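Local coordinates for protein serine acetyltransferase (PDB 6WYE) that probably transfers the acetyl group of acetyl-CoA to L-serine, making O-acetyl-L-serine in the first step of L-cysteine biosynthesis from serine, at residues Y123-P126 against L127-K131; H134-Q137 against A138-N142; L157-R160 against M161-F165; P81-V85 against R86-E90. One frame throughout, in Å; residues are numbered along the deposited sequence.

Contact 1. Residues Y123-P126 against L127-K131; sequences YSLP and LLYFK
Ser124 O takes the N-H of Leu128 at 3.0 Å in the short helix 124-129, and from there the contact runs through one and a half turns of helix in the N-terminal helical domain of the serine acetyltransferase. The same carbonyl oxygen also lies 3.5 Å from Leu128 CG. The hydroxyl of Ser124 turns to Glu41 instead, which ties this end of the segment to helix 34-48.

Leu125 does most of the side-chain work. Its carbonyl O accepts from Tyr129 N at 2.8 Å. With CG anti to the backbone N (chi1 168°) and beside the carbonyl carbon, the isobutyl group reaches two rings at once: CD1 meets Tyr129 CD2 at 3.7 Å, the side chains crossing at about a right angle, while CG comes to 3.5 Å from Phe130 CE1. Tyr155 of the second subunit packs on the same leucine.

Pro126 ends the segment. Its carbonyl O receives Phe130 N at 3.3 Å, a longer bond where the chain leaves the helix. Phe130 then lays its ring back over the proline, with Pro126 N over one ring face, offset toward the rim. Across the ring from CE1, Phe130 CD2 rests 3.6 Å from Pro126 CB.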
loop_
_atom_site.group_PDB
_atom_site.type_symbol
_atom_site.label_atom_id
_atom_site.label_comp_id
_atom_site.label_asym_id
_atom_site.label_seq_id
_atom_site.Cartn_x
_atom_site.Cartn_y
_atom_site.Cartn_z
ATOM N N TYR A 123 28.525 -8.101 10.610
ATOM C CA TYR A 123 28.362 -6.661 10.494
ATOM C C TYR A 123 27.031 -6.278 9.858
ATOM O O TYR A 123 26.500 -5.202 10.152
ATOM C CB TYR A 123 29.520 -6.078 9.705
ATOM C CG TYR A 123 30.844 -6.263 10.425
ATOM C CD1 TYR A 123 31.266 -5.351 11.389
ATOM C CD2 TYR A 123 31.654 -7.359 10.153
ATOM C CE1 TYR A 123 32.480 -5.516 12.062
ATOM C CE2 TYR A 123 32.867 -7.535 10.810
ATOM C CZ TYR A 123 33.274 -6.612 11.766
ATOM O OH TYR A 123 34.474 -6.795 12.418
ATOM N N SER A 124 26.495 -7.109 8.971
ATOM C CA SER A 124 25.243 -6.749 8.317
ATOM C C SER A 124 24.029 -6.933 9.227
ATOM O O SER A 124 22.937 -6.473 8.877
ATOM C CB SER A 124 25.079 -7.536 7.005
ATOM O OG SER A 124 25.073 -8.921 7.232
ATOM N N LEU A 125 24.183 -7.603 10.374
ATOM C CA LEU A 125 23.046 -7.778 11.275
ATOM C C LEU A 125 22.555 -6.443 11.826
ATOM O O LEU A 125 21.367 -6.126 11.643
ATOM C CB LEU A 125 23.404 -8.774 12.380
ATOM C CG LEU A 125 22.417 -8.845 13.547
ATOM C CD1 LEU A 125 21.077 -9.374 13.060
ATOM C CD2 LEU A 125 22.981 -9.733 14.651
ATOM N N PRO A 126 23.388 -5.607 12.474
ATOM C CA PRO A 126 22.864 -4.285 12.872
ATOM C C PRO A 126 22.502 -3.414 11.688
ATOM O O PRO A 126 21.532 -2.644 11.771
ATOM C CB PRO A 126 24.002 -3.661 13.700
ATOM C CG PRO A 126 25.229 -4.436 13.341
ATOM C CD PRO A 126 24.773 -5.815 12.958
ATOM N N LEU A 127 23.279 -3.490 10.602
ATOM C CA LEU A 127 23.000 -2.675 9.421
ATOM C C LEU A 127 21.554 -2.859 8.967
ATOM O O LEU A 127 20.848 -1.887 8.671
ATOM C CB LEU A 127 23.971 -3.025 8.281
ATOM C CG LEU A 127 23.571 -2.420 6.928
ATOM C CD1 LEU A 127 23.572 -0.897 6.991
ATOM C CD2 LEU A 127 24.453 -2.889 5.784
ATOM N N LEU A 128 21.097 -4.106 8.912
ATOM C CA LEU A 128 19.764 -4.401 8.402
ATOM C C LEU A 128 18.700 -4.532 9.480
ATOM O O LEU A 128 17.535 -4.236 9.204
ATOM C CB LEU A 128 19.793 -5.700 7.578
ATOM C CG LEU A 128 20.679 -5.605 6.341
ATOM C CD1 LEU A 128 20.778 -6.938 5.584
ATOM C CD2 LEU A 128 20.176 -4.487 5.436
ATOM N N TYR A 129 19.047 -4.965 10.699
ATOM C CA TYR A 129 18.014 -5.428 11.617
ATOM C C TYR A 129 18.054 -4.844 13.023
ATOM O O TYR A 129 17.236 -5.262 13.850
ATOM C CB TYR A 129 18.052 -6.964 11.727
ATOM C CG TYR A 129 18.074 -7.667 10.368
ATOM C CD1 TYR A 129 17.011 -7.532 9.476
ATOM C CD2 TYR A 129 19.157 -8.446 9.988
ATOM C CE1 TYR A 129 17.008 -8.154 8.252
ATOM C CE2 TYR A 129 19.178 -9.092 8.748
ATOM C CZ TYR A 129 18.107 -8.943 7.891
ATOM O OH TYR A 129 18.140 -9.563 6.669
ATOM N N PHE A 130 18.967 -3.916 13.338
ATOM C CA PHE A 130 19.030 -3.335 14.684
ATOM C C PHE A 130 18.453 -1.924 14.658
ATOM O O PHE A 130 19.068 -1.000 14.120
ATOM C CB PHE A 130 20.454 -3.322 15.245
ATOM C CG PHE A 130 20.916 -4.654 15.795
ATOM C CD1 PHE A 130 20.208 -5.816 15.536
ATOM C CD2 PHE A 130 22.081 -4.738 16.558
ATOM C CE1 PHE A 130 20.639 -7.040 16.030
ATOM C CE2 PHE A 130 22.516 -5.943 17.059
ATOM C CZ PHE A 130 21.810 -7.105 16.789
ATOM N N LYS A 131 17.279 -1.767 15.282
ATOM C CA LYS A 131 16.538 -0.509 15.283
ATOM C C LYS A 131 17.333 0.648 15.897
ATOM O O LYS A 131 17.171 1.796 15.474
ATOM C CB LYS A 131 15.238 -0.744 16.064
ATOM C CG LYS A 131 14.338 0.400 16.302
ATOM C CD LYS A 131 12.981 -0.116 16.872
ATOM C CE LYS A 131 13.017 -0.332 18.393
ATOM N NZ LYS A 131 11.626 -0.491 18.956
#

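Contact 2. Residues H134-Q137 against A138-N142; sequences HAIQ and AHRIN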
loop_
_atom_site.group_PDB
_atom_site.type_symbol
_atom_site.label_atom_id
_atom_site.label_comp_id
_atom_site.label_asym_id
_atom_site.label_seq_id
_atom_site.Cartn_x
_atom_site.Cartn_y
_atom_site.Cartn_z
ATOM N N HIS A 134 19.637 1.929 13.256
ATOM C CA HIS A 134 18.875 2.713 12.287
ATOM C C HIS A 134 18.558 4.104 12.833
ATOM O O HIS A 134 18.741 5.112 12.139
ATOM C CB HIS A 134 17.575 1.989 11.910
ATOM C CG HIS A 134 17.792 0.631 11.324
ATOM N ND1 HIS A 134 16.933 -0.421 11.546
ATOM C CD2 HIS A 134 18.783 0.148 10.534
ATOM C CE1 HIS A 134 17.386 -1.498 10.921
ATOM N NE2 HIS A 134 18.503 -1.177 10.295
ATOM N N ALA A 135 18.110 4.182 14.090
ATOM C CA ALA A 135 17.694 5.475 14.636
ATOM C C ALA A 135 18.866 6.443 14.724
ATOM O O ALA A 135 18.723 7.630 14.402
ATOM C CB ALA A 135 17.057 5.296 16.014
ATOM N N ILE A 136 20.032 5.950 15.159
ATOM C CA ILE A 136 21.212 6.800 15.267
ATOM C C ILE A 136 21.571 7.381 13.905
ATOM O O ILE A 136 21.817 8.583 13.769
ATOM C CB ILE A 136 22.401 6.000 15.845
ATOM C CG1 ILE A 136 22.210 5.654 17.325
ATOM C CG2 ILE A 136 23.725 6.749 15.634
ATOM C CD1 ILE A 136 21.966 6.840 18.197
ATOM N N GLN A 137 21.650 6.522 12.885
ATOM C CA GLN A 137 22.058 6.996 11.567
ATOM C C GLN A 137 20.993 7.887 10.949
ATOM O O GLN A 137 21.326 8.875 10.287
ATOM C CB GLN A 137 22.387 5.826 10.637
ATOM C CG GLN A 137 23.372 4.767 11.187
ATOM C CD GLN A 137 24.404 5.318 12.160
ATOM O OE1 GLN A 137 24.964 6.399 11.955
ATOM N NE2 GLN A 137 24.673 4.559 13.223
ATOM N N ALA A 138 19.708 7.551 11.130
ATOM C CA ALA A 138 18.667 8.474 10.689
ATOM C C ALA A 138 18.845 9.830 11.353
ATOM O O ALA A 138 18.647 10.870 10.715
ATOM C CB ALA A 138 17.273 7.918 10.989
ATOM N N HIS A 139 19.230 9.847 12.636
ATOM C CA HIS A 139 19.409 11.145 13.287
ATOM C C HIS A 139 20.587 11.913 12.698
ATOM O O HIS A 139 20.491 13.124 12.477
ATOM C CB HIS A 139 19.614 11.013 14.788
ATOM C CG HIS A 139 20.167 12.269 15.392
ATOM N ND1 HIS A 139 19.408 13.411 15.549
ATOM C CD2 HIS A 139 21.427 12.602 15.765
ATOM C CE1 HIS A 139 20.164 14.374 16.046
ATOM N NE2 HIS A 139 21.394 13.907 16.187
ATOM N N ARG A 140 21.701 11.228 12.436
ATOM C CA ARG A 140 22.855 11.901 11.839
ATOM C C ARG A 140 22.457 12.632 10.564
ATOM O O ARG A 140 22.772 13.815 10.384
ATOM C CB ARG A 140 23.963 10.887 11.541
ATOM C CG ARG A 140 24.592 10.250 12.739
ATOM C CD ARG A 140 25.822 9.438 12.316
ATOM N NE ARG A 140 26.249 8.517 13.363
ATOM C CZ ARG A 140 26.836 8.899 14.496
ATOM N NH1 ARG A 140 27.078 10.186 14.727
ATOM N NH2 ARG A 140 27.190 7.996 15.398
ATOM N N ILE A 141 21.724 11.955 9.676
ATOM C CA ILE A 141 21.218 12.640 8.487
ATOM C C ILE A 141 20.231 13.732 8.882
ATOM O O ILE A 141 20.282 14.859 8.365
ATOM C CB ILE A 141 20.581 11.631 7.514
ATOM C CG1 ILE A 141 21.588 10.536 7.158
ATOM C CG2 ILE A 141 20.089 12.348 6.260
ATOM C CD1 ILE A 141 20.997 9.407 6.330
ATOM N N ASN A 142 19.325 13.426 9.819
ATOM C CA ASN A 142 18.362 14.430 10.266
ATOM C C ASN A 142 19.063 15.676 10.781
ATOM O O ASN A 142 18.634 16.804 10.492
ATOM C CB ASN A 142 17.452 13.859 11.353
ATOM C CG ASN A 142 16.014 14.261 11.150
ATOM O OD1 ASN A 142 15.565 14.396 10.012
ATOM N ND2 ASN A 142 15.284 14.472 12.244
#
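The guanidinium of Arg140 and the amide of Gln137 lie nearly coplanar, their planes 24° apart, and they meet at an edge. Gln137 OE1 sits in the guanidinium plane and takes the N-H of Arg140 NE at 2.8 Å; the bond is rather bent, with an angle of 136° at the hydrogen. Ile136 CG2 approaches the same guanidinium obliquely, 3.7 Å from Arg140 NH2.

The two polar side chains run alongside each other and point the same way. Arg140 is extended from CG to NE, whereas Gln137 is bent at chi2 (-31°), which swings its oxygen back toward the arginine three residues on. The outer ends share an anion: Arg140 NH2 makes a salt bridge to Asp109 of helix 100-116, and Gln137 NE2 donates to the same carboxylate oxygen. Arg140 NH2 also reaches Gly176 O, so the buried charge is held from several directions, and the nearby carboxylate would be expected to stabilise it.

Beneath these groups the backbone is regular. Ala138 N donates to His134 O at 2.8 Å, His139 N to Ala135 O, Arg140 N to Ile136 O at 3.0 Å, and Ile141 N to Gln137 O at 3.2 Å. The ring of His139 leads away from this helical turn, and its NE2 bonds to Ala173 O.

The arrangement is an i to i+3 side-chain bond on a buried alpha-helix, 131-147, at the junction between the helical domain and the first coils of the left-handed beta-helix formed by the hexapeptide repeats.

Contact 3. Residues L157-R160 against M161-F165; sequences LQNR and MSEVF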
loop_
_atom_site.group_PDB
_atom_site.type_symbol
_atom_site.label_atom_id
_atom_site.label_comp_id
_atom_site.label_asym_id
_atom_site.label_seq_id
_atom_site.Cartn_x
_atom_site.Cartn_y
_atom_site.Cartn_z
ATOM N N LEU A 157 10.689 14.147 10.070
ATOM C CA LEU A 157 11.419 12.897 10.232
ATOM C C LEU A 157 11.661 12.556 11.698
ATOM O O LEU A 157 11.708 11.376 12.042
ATOM C CB LEU A 157 12.748 12.961 9.474
ATOM C CG LEU A 157 12.554 13.022 7.949
ATOM C CD1 LEU A 157 13.869 13.312 7.191
ATOM C CD2 LEU A 157 11.885 11.744 7.438
ATOM N N GLN A 158 11.830 13.558 12.573
ATOM C CA GLN A 158 11.936 13.263 14.005
ATOM C C GLN A 158 10.710 12.499 14.479
ATOM O O GLN A 158 10.817 11.515 15.218
ATOM C CB GLN A 158 12.084 14.548 14.822
ATOM C CG GLN A 158 12.021 14.337 16.355
ATOM C CD GLN A 158 11.894 15.642 17.132
ATOM O OE1 GLN A 158 11.682 16.698 16.549
ATOM N NE2 GLN A 158 12.015 15.567 18.454
ATOM N N ASN A 159 9.539 12.958 14.023
ATOM C CA ASN A 159 8.241 12.325 14.378
ATOM C C ASN A 159 8.185 10.918 13.773
ATOM O O ASN A 159 7.747 9.991 14.482
ATOM C CB ASN A 159 7.050 13.178 13.932
ATOM C CG ASN A 159 5.720 12.483 14.128
ATOM O OD1 ASN A 159 5.020 12.189 13.161
ATOM N ND2 ASN A 159 5.364 12.216 15.374
ATOM N N ARG A 160 8.611 10.771 12.513
ATOM C CA ARG A 160 8.590 9.461 11.865
ATOM C C ARG A 160 9.511 8.484 12.584
ATOM O O ARG A 160 9.152 7.318 12.793
ATOM C CB ARG A 160 9.028 9.567 10.396
ATOM C CG ARG A 160 7.942 9.900 9.402
ATOM C CD ARG A 160 6.800 8.913 9.496
ATOM N NE ARG A 160 7.017 7.727 8.685
ATOM C CZ ARG A 160 6.492 6.543 8.969
ATOM N NH1 ARG A 160 5.728 6.409 10.050
ATOM N NH2 ARG A 160 6.730 5.504 8.185
ATOM N N MET A 161 10.718 8.939 12.931
ATOM C CA MET A 161 11.640 8.123 13.718
ATOM C C MET A 161 11.017 7.697 15.037
ATOM O O MET A 161 11.213 6.563 15.490
ATOM C CB MET A 161 12.927 8.896 13.991
ATOM C CG MET A 161 13.873 9.026 12.785
ATOM S SD MET A 161 15.018 10.415 13.007
ATOM C CE MET A 161 15.896 9.881 14.481
ATOM N N SER A 162 10.332 8.623 15.710
ATOM C CA SER A 162 9.728 8.274 16.988
ATOM C C SER A 162 8.636 7.219 16.799
ATOM O O SER A 162 8.520 6.278 17.595
ATOM C CB SER A 162 9.202 9.533 17.668
ATOM O OG SER A 162 8.649 9.220 18.922
ATOM N N GLU A 163 7.830 7.361 15.743
ATOM C CA GLU A 163 6.784 6.385 15.457
ATOM C C GLU A 163 7.368 5.025 15.094
ATOM O O GLU A 163 6.947 3.998 15.633
ATOM C CB GLU A 163 5.888 6.896 14.323
ATOM C CG GLU A 163 4.926 7.979 14.751
ATOM C CD GLU A 163 4.098 8.472 13.588
ATOM O OE1 GLU A 163 4.499 8.214 12.428
ATOM O OE2 GLU A 163 3.053 9.106 13.833
ATOM N N VAL A 164 8.338 4.998 14.174
ATOM C CA VAL A 164 8.767 3.722 13.602
ATOM C C VAL A 164 9.767 3.029 14.506
ATOM O O VAL A 164 9.709 1.804 14.688
ATOM C CB VAL A 164 9.359 3.935 12.193
ATOM C CG1 VAL A 164 9.978 2.634 11.667
ATOM C CG2 VAL A 164 8.283 4.453 11.229
ATOM N N PHE A 165 10.692 3.795 15.095
ATOM C CA PHE A 165 11.760 3.233 15.909
ATOM C C PHE A 165 11.490 3.329 17.403
ATOM O O PHE A 165 12.222 2.718 18.180
ATOM C CB PHE A 165 13.100 3.928 15.608
ATOM C CG PHE A 165 13.555 3.812 14.164
ATOM C CD1 PHE A 165 13.309 2.662 13.429
ATOM C CD2 PHE A 165 14.238 4.859 13.554
ATOM C CE1 PHE A 165 13.731 2.553 12.111
ATOM C CE2 PHE A 165 14.664 4.759 12.240
ATOM C CZ PHE A 165 14.418 3.595 11.515
HETATM O O HOH W 1 2.846 10.800 15.701
#
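In Arg160, bends at chi2 (-55°) and chi3 (-86°) fold the guanidinium back toward Glu163 and Val164. Glu163 does the reverse: it is extended beyond CG, carrying its carboxylate out to meet the arginine. The two flat groups are turned 77° apart. Glu163 OE1 lies in the guanidinium plane and accepts from Arg160 NH1 at 3.2 Å, a fairly straight salt bridge that meets the oxygen nearly along its C-O axis.

Val164 comes at the guanidinium from another direction. Its CG2 sits over one face, offset toward the rim, 3.4 Å from Arg160 NH1, so the cation has an acid at its edge and a methyl on a face. The rest of the arginine head is held by Leu78 O at NE and Gly79 O at NH2, which pin it to the end of helix 66-78.

The side chains of Asn159, one turn before, and Glu163 cross obliquely. A water bridges them, accepting from Asn159 ND2 at 2.9 Å and donating to Glu163 OE2. Lys77 of the third subunit joins here, making a salt bridge to Glu163 OE2 and a hydrogen bond to Asn159 OD1.

Regular helical bonds run underneath, among them Met161 N to Leu157 O and Val164 N to Arg160 O, each 2.8 Å, in helix 151-165.

Glu163 therefore divides its carboxylate, one oxygen to an arginine of its own chain and the other to a lysine of a neighbouring subunit. Two cations this close should keep it ionised, and the charge network links intrachain helix packing to the subunit interface.

Contact 4. Residues P81-V85 against R86-E90; sequences PIMDV and RALFE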
loop_
_atom_site.group_PDB
_atom_site.type_symbol
_atom_site.label_atom_id
_atom_site.label_comp_id
_atom_site.label_asym_id
_atom_site.label_seq_id
_atom_site.Cartn_x
_atom_site.Cartn_y
_atom_site.Cartn_z
ATOM N N PRO A 81 3.352 7.407 2.543
ATOM C CA PRO A 81 2.645 8.038 1.415
ATOM C C PRO A 81 2.940 9.525 1.316
ATOM O O PRO A 81 3.220 10.029 0.220
ATOM C CB PRO A 81 1.164 7.744 1.714
ATOM C CG PRO A 81 1.122 7.283 3.149
ATOM C CD PRO A 81 2.435 6.626 3.392
ATOM N N ILE A 82 2.924 10.226 2.452
ATOM C CA ILE A 82 3.336 11.631 2.510
ATOM C C ILE A 82 4.726 11.822 1.905
ATOM O O ILE A 82 4.943 12.693 1.055
ATOM C CB ILE A 82 3.287 12.128 3.967
ATOM C CG1 ILE A 82 1.882 11.945 4.542
ATOM C CG2 ILE A 82 3.765 13.570 4.070
ATOM N N MET A 83 5.697 11.070 2.403
ATOM C CA MET A 83 7.125 11.244 2.039
ATOM C C MET A 83 7.620 10.064 1.194
ATOM O O MET A 83 8.085 9.110 1.773
ATOM C CB MET A 83 7.883 11.319 3.367
ATOM C CG MET A 83 9.354 11.388 3.277
ATOM S SD MET A 83 9.886 12.929 2.613
ATOM C CE MET A 83 8.965 14.109 3.578
ATOM N N ASP A 84 7.548 10.170 -0.134
ATOM C CA ASP A 84 7.939 9.091 -1.088
ATOM C C ASP A 84 9.295 8.494 -0.735
ATOM O O ASP A 84 10.231 9.232 -0.628
ATOM C CB ASP A 84 7.994 9.545 -2.552
ATOM C CG ASP A 84 7.801 8.376 -3.499
ATOM O OD1 ASP A 84 8.712 7.563 -3.637
ATOM O OD2 ASP A 84 6.754 8.278 -4.070
ATOM N N VAL A 85 9.381 7.180 -0.674
ATOM C CA VAL A 85 10.652 6.542 -0.341
ATOM C C VAL A 85 11.734 6.923 -1.342
ATOM O O VAL A 85 12.888 7.154 -0.957
ATOM C CB VAL A 85 10.492 5.014 -0.243
ATOM C CG1 VAL A 85 9.701 4.640 1.003
ATOM C CG2 VAL A 85 9.833 4.437 -1.515
ATOM N N ARG A 86 11.370 7.074 -2.627
ATOM C CA ARG A 86 12.364 7.443 -3.635
ATOM C C ARG A 86 12.926 8.829 -3.358
ATOM O O ARG A 86 14.141 9.034 -3.440
ATOM C CB ARG A 86 11.764 7.390 -5.052
ATOM C CG ARG A 86 11.653 5.989 -5.661
ATOM C CD ARG A 86 10.704 5.958 -6.870
ATOM N NE ARG A 86 9.387 6.484 -6.508
ATOM C CZ ARG A 86 8.428 6.809 -7.370
ATOM N NH1 ARG A 86 8.622 6.667 -8.679
ATOM N NH2 ARG A 86 7.270 7.280 -6.920
ATOM N N ALA A 87 12.059 9.791 -3.027
ATOM C CA ALA A 87 12.519 11.137 -2.694
ATOM C C ALA A 87 13.396 11.125 -1.445
ATOM O O ALA A 87 14.470 11.741 -1.419
ATOM C CB ALA A 87 11.323 12.076 -2.503
ATOM N N LEU A 88 12.953 10.423 -0.397
ATOM C CA LEU A 88 13.750 10.311 0.822
ATOM C C LEU A 88 15.102 9.675 0.533
ATOM O O LEU A 88 16.137 10.124 1.046
ATOM C CB LEU A 88 12.994 9.479 1.855
ATOM C CG LEU A 88 13.404 9.568 3.324
ATOM C CD1 LEU A 88 13.653 11.024 3.752
ATOM C CD2 LEU A 88 12.289 8.950 4.149
ATOM N N PHE A 89 15.109 8.628 -0.294
ATOM C CA PHE A 89 16.355 7.962 -0.651
ATOM C C PHE A 89 17.337 8.953 -1.257
ATOM O O PHE A 89 18.514 8.987 -0.881
ATOM C CB PHE A 89 16.059 6.823 -1.638
ATOM C CG PHE A 89 17.292 6.146 -2.195
ATOM C CD1 PHE A 89 18.338 5.781 -1.370
ATOM C CD2 PHE A 89 17.384 5.854 -3.552
ATOM C CE1 PHE A 89 19.466 5.154 -1.874
ATOM C CE2 PHE A 89 18.510 5.226 -4.066
ATOM C CZ PHE A 89 19.553 4.875 -3.223
ATOM N N GLU A 90 16.858 9.784 -2.193
ATOM C CA GLU A 90 17.734 10.763 -2.832
ATOM C C GLU A 90 18.208 11.804 -1.829
ATOM O O GLU A 90 19.392 12.155 -1.805
ATOM C CB GLU A 90 17.016 11.436 -4.010
#
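Asp84 and Arg86 are joined by a two-pronged salt bridge. The arginine grips side-on, Arg86 NE to Asp84 OD1 and Arg86 NH2 to Asp84 OD2, both at 3.1 Å. The acid's oxygens lie close to the guanidinium plane, but the carboxylate is turned 47° against it, so both nitrogens meet their oxygens from above the carboxylate plane. A bend at chi3 (-55°) turns the arginine back toward the aspartate. Arg86 NH1 binds Ser76 of the fourth subunit, whose Tyr72 also makes a cation-pi contact with this arginine.

Among the hydrogen bonds to the backbone, the capping one comes first: Asp84 OD1 takes Arg86 N at 2.9 Å through its anti lone pair, so this oxygen accepts from both the main chain and the side chain of Arg86. Behind it, Leu88 N donates to Asp84 O at 3.0 Å, almost straight, and Phe89 N donates to Val85 O at 2.7 Å.

The apolar part is small. Met83 CG meets Leu88 CD2 at 3.9 Å, the side chains crossing at about a right angle. Both turn to helix 151-165, Met83 onto Leu153 and Phe156, Leu88 onto Leu157.

Taken together this is a helix N-cap: the loop after helix 66-78 ends in an aspartate that starts helix 85-98, with its carboxylate also fixed by the second residue of the helix, beside an interface between subunits.

Along the chain the order is contact 4, contact 1, contact 2, contact 3, each closing before the next opens. Contacts 1, 2 and 3 lie on the consecutive helices 124-129, 131-147 and 151-165. Contact 1 touches contact 2, their centres 14 Å apart, where Leu127 O probably accepts from His134 NE2. Contacts 2 and 3 are nearer, 10 Å between centres, and pack through His134 and Phe165 and through Asn142 and Leu157. Contact 4, at the start of helix 85-98, meets contact 3 through Leu88 and Leu157 and stays about 11 Å, nearest atoms, from contact 1. Contact 2 is the innermost; contacts 3 and 4 reach the third subunit and contact 1 the second, so these helices line hexamer interfaces.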